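Local coordinates for protein UDP-N-acetylglucosamine pyrophosphorylase (Entamoeba histolytica, PDB 3OC9) that probably catalyses the transfer of uridylate from UTP to N-acetylglucosamine 1-phosphate, giving UDP-N-acetylglucosamine and diphosphate, at residues M202-K216 with E253-S267. Residues are numbered along the deposited sequence; the frame is centred on the assembly and turned at random.
Sequences MDLLQSEICIKIVKK and EFIYNCGHISINGYS
Cys210 and Gly265 form an antiparallel hydrogen-bonded pair. Cys210 N donates to Gly265 O and Gly265 N to Cys210 O, both at 2.9 Å. The ladder continues with Ser267 N to Glu208 O and Lys212 N to Ile263 O. A beta bulge then shifts the register by two residues between Ile211 and Ile213. At the bulge a water accepts from Ile263 N (3.0 Å) and lies 2.9 Å from both Lys212 O and Asn264 OD1. Ile213 and His260 form a non-hydrogen-bonded pair; then Val214 and Gly259 exchange two bonds, and Lys216 N donates to Asn257 O. Asn264 ND2 donates in plane to His260 NE2 (3.3 Å), while OD1 faces the water. With chi1 at -52°, Ile211 puts CG2 3.3 Å from Asn264 OD1. Lys216 is extended (chi1 179°), which lays CE over the Phe254 ring face, 4.3 Å from its centroid. Lys216 NZ donates to Asn246 OD1 and to a second water, which donates to Tyr256 O. Lys212 runs past Ile263 CG2 to salt bridges with Glu332 and Asp195. Strand 209-215 lies in the mixed sheet, consistent with the GT-A fold of this family, between parallel strand 322-326 and strands 258-261 and 263-267, which a corner at Ser262 separates; strand 263-267 also pairs with strand 180-184.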
loop_
_atom_site.group_PDB
_atom_site.type_symbol
_atom_site.label_atom_id
_atom_site.label_comp_id
_atom_site.label_asym_id
_atom_site.label_seq_id
_atom_site.Cartn_x
_atom_site.Cartn_y
_atom_site.Cartn_z
ATOM N N MET A 202 -16.962 2.897 -3.956
ATOM C CA MET A 202 -17.386 1.677 -3.269
ATOM C C MET A 202 -18.708 1.829 -2.471
ATOM O O MET A 202 -19.476 0.863 -2.349
ATOM C CB MET A 202 -16.223 0.973 -2.517
ATOM C CG MET A 202 -15.760 1.595 -1.210
ATOM S SD MET A 202 -14.363 0.631 -0.493
ATOM C CE MET A 202 -15.057 -1.014 -0.298
ATOM N N ASP A 203 -19.017 3.043 -1.997
ATOM C CA ASP A 203 -20.288 3.224 -1.262
ATOM C C ASP A 203 -21.497 3.192 -2.181
ATOM O O ASP A 203 -22.478 2.498 -1.884
ATOM C CB ASP A 203 -20.301 4.479 -0.379
ATOM C CG ASP A 203 -21.552 4.557 0.524
ATOM O OD1 ASP A 203 -21.748 3.683 1.407
ATOM O OD2 ASP A 203 -22.337 5.501 0.342
ATOM N N LEU A 204 -21.414 3.885 -3.311
ATOM C CA LEU A 204 -22.564 3.954 -4.222
ATOM C C LEU A 204 -22.844 2.617 -4.959
ATOM O O LEU A 204 -24.020 2.309 -5.285
ATOM C CB LEU A 204 -22.484 5.193 -5.142
ATOM C CG LEU A 204 -22.408 6.581 -4.430
ATOM C CD1 LEU A 204 -22.360 7.748 -5.419
ATOM C CD2 LEU A 204 -23.542 6.813 -3.411
ATOM N N LEU A 205 -21.795 1.801 -5.157
ATOM C CA LEU A 205 -21.956 0.441 -5.722
ATOM C C LEU A 205 -22.171 -0.679 -4.663
ATOM O O LEU A 205 -22.381 -1.847 -5.024
ATOM C CB LEU A 205 -20.783 0.086 -6.666
ATOM C CG LEU A 205 -20.614 0.892 -7.971
ATOM C CD1 LEU A 205 -19.399 0.371 -8.742
ATOM C CD2 LEU A 205 -21.857 0.833 -8.867
ATOM N N GLN A 206 -22.103 -0.302 -3.382
ATOM C CA GLN A 206 -22.257 -1.215 -2.229
ATOM C C GLN A 206 -21.310 -2.447 -2.257
ATOM O O GLN A 206 -21.733 -3.588 -2.022
ATOM C CB GLN A 206 -23.735 -1.592 -2.036
ATOM C CG GLN A 206 -24.602 -0.377 -1.589
ATOM C CD GLN A 206 -24.431 -0.030 -0.112
ATOM O OE1 GLN A 206 -24.905 -0.766 0.768
ATOM N NE2 GLN A 206 -23.741 1.076 0.171
ATOM N N SER A 207 -20.026 -2.194 -2.540
ATOM C CA SER A 207 -19.000 -3.264 -2.670
ATOM C C SER A 207 -18.549 -3.802 -1.303
ATOM O O SER A 207 -18.465 -3.016 -0.346
ATOM C CB SER A 207 -17.739 -2.703 -3.368
ATOM O OG SER A 207 -18.026 -2.152 -4.653
ATOM N N GLU A 208 -18.233 -5.109 -1.230
ATOM C CA GLU A 208 -17.415 -5.708 -0.123
ATOM C C GLU A 208 -15.899 -5.429 -0.276
ATOM O O GLU A 208 -15.198 -5.137 0.708
ATOM C CB GLU A 208 -17.640 -7.227 -0.054
ATOM C CG GLU A 208 -19.043 -7.615 0.482
ATOM C CD GLU A 208 -19.353 -9.090 0.254
ATOM O OE1 GLU A 208 -19.235 -9.545 -0.895
ATOM O OE2 GLU A 208 -19.751 -9.780 1.216
ATOM N N ILE A 209 -15.401 -5.572 -1.508
ATOM C CA ILE A 209 -13.997 -5.264 -1.858
ATOM C C ILE A 209 -13.967 -4.369 -3.108
ATOM O O ILE A 209 -14.705 -4.647 -4.093
ATOM C CB ILE A 209 -13.132 -6.553 -2.155
ATOM C CG1 ILE A 209 -13.396 -7.670 -1.130
ATOM C CG2 ILE A 209 -11.599 -6.185 -2.193
ATOM C CD1 ILE A 209 -12.699 -9.023 -1.470
ATOM N N CYS A 210 -13.136 -3.311 -3.074
ATOM C CA CYS A 210 -12.812 -2.510 -4.263
ATOM C C CYS A 210 -11.289 -2.675 -4.547
ATOM O O CYS A 210 -10.436 -2.251 -3.717
ATOM C CB CYS A 210 -13.203 -1.028 -4.059
ATOM S SG CYS A 210 -12.851 0.094 -5.507
ATOM N N ILE A 211 -10.950 -3.262 -5.705
ATOM C CA ILE A 211 -9.539 -3.613 -6.060
ATOM C C ILE A 211 -8.963 -2.627 -7.103
ATOM O O ILE A 211 -9.469 -2.598 -8.238
ATOM C CB ILE A 211 -9.432 -5.067 -6.663
ATOM C CG1 ILE A 211 -10.109 -6.100 -5.745
ATOM C CG2 ILE A 211 -7.950 -5.459 -6.918
ATOM C CD1 ILE A 211 -10.289 -7.557 -6.393
ATOM N N LYS A 212 -7.935 -1.841 -6.734
ATOM C CA LYS A 212 -7.226 -0.974 -7.724
ATOM C C LYS A 212 -6.285 -1.801 -8.636
ATOM O O LYS A 212 -5.563 -2.690 -8.154
ATOM C CB LYS A 212 -6.481 0.224 -7.042
ATOM C CG LYS A 212 -7.440 1.447 -6.763
ATOM C CD LYS A 212 -6.768 2.578 -5.943
ATOM C CE LYS A 212 -7.553 3.916 -6.046
ATOM N NZ LYS A 212 -6.865 5.047 -5.253
ATOM N N ILE A 213 -6.309 -1.516 -9.947
ATOM C CA ILE A 213 -5.480 -2.247 -10.931
ATOM C C ILE A 213 -4.760 -1.293 -11.889
ATOM O O ILE A 213 -5.201 -0.136 -12.083
ATOM C CB ILE A 213 -6.288 -3.363 -11.741
ATOM C CG1 ILE A 213 -7.370 -2.771 -12.683
ATOM C CG2 ILE A 213 -6.924 -4.399 -10.768
ATOM C CD1 ILE A 213 -6.849 -2.315 -14.130
ATOM N N VAL A 214 -3.665 -1.782 -12.469
ATOM C CA VAL A 214 -3.037 -1.138 -13.642
ATOM C C VAL A 214 -3.210 -2.055 -14.872
ATOM O O VAL A 214 -3.094 -3.282 -14.763
ATOM C CB VAL A 214 -1.513 -0.794 -13.406
ATOM C CG1 VAL A 214 -1.353 0.302 -12.334
ATOM C CG2 VAL A 214 -0.648 -2.081 -13.029
ATOM N N LYS A 215 -3.488 -1.472 -16.039
ATOM C CA LYS A 215 -3.521 -2.266 -17.293
ATOM C C LYS A 215 -2.150 -2.870 -17.665
ATOM O O LYS A 215 -1.160 -2.127 -17.828
ATOM C CB LYS A 215 -3.998 -1.387 -18.451
ATOM C CG LYS A 215 -5.480 -1.158 -18.527
ATOM C CD LYS A 215 -5.776 -0.519 -19.910
ATOM C CE LYS A 215 -7.239 -0.442 -20.216
ATOM N NZ LYS A 215 -7.483 0.423 -21.429
ATOM N N LYS A 216 -2.083 -4.205 -17.784
ATOM C CA LYS A 216 -0.805 -4.937 -18.045
ATOM C C LYS A 216 -0.085 -4.388 -19.294
ATOM O O LYS A 216 -0.709 -4.227 -20.336
ATOM C CB LYS A 216 -1.066 -6.448 -18.186
ATOM C CG LYS A 216 0.178 -7.328 -18.486
ATOM C CD LYS A 216 -0.102 -8.838 -18.261
ATOM C CE LYS A 216 1.018 -9.704 -18.839
ATOM N NZ LYS A 216 0.852 -11.131 -18.346
ATOM N N GLU A 253 -3.846 -5.764 -27.167
ATOM C CA GLU A 253 -4.293 -5.748 -25.748
ATOM C C GLU A 253 -4.371 -7.167 -25.147
ATOM O O GLU A 253 -4.732 -8.113 -25.840
ATOM C CB GLU A 253 -5.658 -5.059 -25.631
ATOM C CG GLU A 253 -5.647 -3.566 -25.976
ATOM C CD GLU A 253 -5.764 -2.685 -24.748
ATOM O OE1 GLU A 253 -6.866 -2.642 -24.134
ATOM O OE2 GLU A 253 -4.761 -2.035 -24.377
ATOM N N PHE A 254 -4.047 -7.317 -23.857
ATOM C CA PHE A 254 -4.181 -8.625 -23.177
ATOM C C PHE A 254 -5.623 -8.897 -22.744
ATOM O O PHE A 254 -6.307 -7.986 -22.256
ATOM C CB PHE A 254 -3.222 -8.730 -21.980
ATOM C CG PHE A 254 -1.774 -8.843 -22.386
ATOM C CD1 PHE A 254 -1.202 -10.098 -22.619
ATOM C CD2 PHE A 254 -0.995 -7.697 -22.574
ATOM C CE1 PHE A 254 0.134 -10.222 -23.038
ATOM C CE2 PHE A 254 0.333 -7.809 -22.985
ATOM C CZ PHE A 254 0.900 -9.071 -23.214
ATOM N N ILE A 255 -6.091 -10.130 -22.986
ATOM C CA ILE A 255 -7.405 -10.625 -22.536
ATOM C C ILE A 255 -7.527 -10.536 -21.009
ATOM O O ILE A 255 -8.547 -10.078 -20.461
ATOM C CB ILE A 255 -7.585 -12.105 -22.974
ATOM C CG1 ILE A 255 -7.620 -12.208 -24.494
ATOM C CG2 ILE A 255 -8.861 -12.728 -22.373
ATOM C CD1 ILE A 255 -8.912 -11.748 -25.080
ATOM N N TYR A 256 -6.478 -11.013 -20.336
ATOM C CA TYR A 256 -6.319 -10.920 -18.869
ATOM C C TYR A 256 -5.358 -9.763 -18.526
ATOM O O TYR A 256 -4.144 -9.960 -18.343
ATOM C CB TYR A 256 -5.828 -12.258 -18.300
ATOM C CG TYR A 256 -6.842 -13.392 -18.468
ATOM C CD1 TYR A 256 -7.770 -13.678 -17.456
ATOM C CD2 TYR A 256 -6.872 -14.170 -19.634
ATOM C CE1 TYR A 256 -8.726 -14.715 -17.614
ATOM C CE2 TYR A 256 -7.819 -15.206 -19.798
ATOM C CZ TYR A 256 -8.731 -15.473 -18.780
ATOM O OH TYR A 256 -9.661 -16.493 -18.945
ATOM N N ASN A 257 -5.923 -8.557 -18.445
ATOM C CA ASN A 257 -5.142 -7.308 -18.347
ATOM C C ASN A 257 -5.206 -6.585 -16.987
ATOM O O ASN A 257 -4.672 -5.475 -16.844
ATOM C CB ASN A 257 -5.516 -6.334 -19.497
ATOM C CG ASN A 257 -6.956 -5.810 -19.406
ATOM O OD1 ASN A 257 -7.791 -6.308 -18.630
ATOM N ND2 ASN A 257 -7.248 -4.774 -20.199
ATOM N N CYS A 258 -5.838 -7.208 -15.990
ATOM C CA CYS A 258 -6.029 -6.549 -14.672
ATOM C C CYS A 258 -4.852 -6.816 -13.709
ATOM O O CYS A 258 -4.866 -7.801 -12.948
ATOM C CB CYS A 258 -7.381 -6.993 -14.046
ATOM S SG CYS A 258 -8.885 -6.380 -14.926
ATOM N N GLY A 259 -3.832 -5.950 -13.742
ATOM C CA GLY A 259 -2.652 -6.088 -12.858
ATOM C C GLY A 259 -2.920 -5.681 -11.406
ATOM O O GLY A 259 -3.169 -4.506 -11.130
ATOM N N HIS A 260 -2.807 -6.635 -10.466
ATOM C CA HIS A 260 -3.097 -6.359 -9.024
ATOM C C HIS A 260 -1.939 -5.609 -8.354
ATOM O O HIS A 260 -0.813 -6.116 -8.320
ATOM C CB HIS A 260 -3.372 -7.695 -8.270
ATOM C CG HIS A 260 -3.468 -7.550 -6.773
ATOM N ND1 HIS A 260 -2.567 -8.140 -5.908
ATOM C CD2 HIS A 260 -4.362 -6.886 -5.994
ATOM C CE1 HIS A 260 -2.892 -7.828 -4.659
ATOM N NE2 HIS A 260 -3.985 -7.076 -4.681
ATOM N N ILE A 261 -2.189 -4.405 -7.832
ATOM C CA ILE A 261 -1.071 -3.587 -7.289
ATOM C C ILE A 261 -1.143 -3.297 -5.769
ATOM O O ILE A 261 -0.419 -2.426 -5.256
ATOM C CB ILE A 261 -0.802 -2.264 -8.092
ATOM C CG1 ILE A 261 -2.097 -1.568 -8.434
ATOM C CG2 ILE A 261 0.109 -2.510 -9.352
ATOM C CD1 ILE A 261 -2.702 -0.855 -7.261
ATOM N N SER A 262 -1.995 -4.038 -5.058
ATOM C CA SER A 262 -2.070 -3.993 -3.570
ATOM C C SER A 262 -2.492 -2.631 -2.969
ATOM O O SER A 262 -1.877 -2.149 -2.004
ATOM C CB SER A 262 -0.759 -4.469 -2.880
ATOM O OG SER A 262 -0.442 -5.825 -3.167
ATOM N N ILE A 263 -3.538 -2.028 -3.536
ATOM C CA ILE A 263 -4.263 -0.906 -2.882
ATOM C C ILE A 263 -5.753 -1.321 -2.907
ATOM O O ILE A 263 -6.408 -1.210 -3.959
ATOM C CB ILE A 263 -4.034 0.486 -3.579
ATOM C CG1 ILE A 263 -2.534 0.810 -3.744
ATOM C CG2 ILE A 263 -4.763 1.641 -2.776
ATOM C CD1 ILE A 263 -2.236 1.976 -4.743
ATOM N N ASN A 264 -6.275 -1.815 -1.766
ATOM C CA ASN A 264 -7.613 -2.490 -1.705
ATOM C C ASN A 264 -8.501 -1.909 -0.603
ATOM O O ASN A 264 -8.030 -1.705 0.526
ATOM C CB ASN A 264 -7.438 -4.030 -1.497
ATOM C CG ASN A 264 -6.649 -4.693 -2.658
ATOM O OD1 ASN A 264 -7.090 -4.664 -3.807
ATOM N ND2 ASN A 264 -5.483 -5.287 -2.348
ATOM N N GLY A 265 -9.767 -1.618 -0.939
ATOM C CA GLY A 265 -10.762 -1.155 0.048
ATOM C C GLY A 265 -11.711 -2.271 0.506
ATOM O O GLY A 265 -12.144 -3.084 -0.313
ATOM N N TYR A 266 -12.016 -2.303 1.812
ATOM C CA TYR A 266 -12.859 -3.349 2.422
ATOM C C TYR A 266 -13.968 -2.756 3.309
ATOM O O TYR A 266 -13.700 -1.834 4.104
ATOM C CB TYR A 266 -12.011 -4.270 3.317
ATOM C CG TYR A 266 -10.823 -4.986 2.689
ATOM C CD1 TYR A 266 -11.009 -6.152 1.926
ATOM C CD2 TYR A 266 -9.512 -4.547 2.920
ATOM C CE1 TYR A 266 -9.918 -6.841 1.375
ATOM C CE2 TYR A 266 -8.398 -5.243 2.378
ATOM C CZ TYR A 266 -8.609 -6.373 1.603
ATOM O OH TYR A 266 -7.511 -7.043 1.068
ATOM N N SER A 267 -15.189 -3.294 3.211
ATOM C CA SER A 267 -16.271 -2.939 4.168
ATOM C C SER A 267 -15.999 -3.627 5.514
ATOM O O SER A 267 -15.356 -4.682 5.548
ATOM C CB SER A 267 -17.672 -3.294 3.601
ATOM O OG SER A 267 -17.905 -4.712 3.627
HETATM O O HOH W 1 -5.008 -3.675 -5.522
HETATM O O HOH W 2 -2.001 -11.902 -18.389
#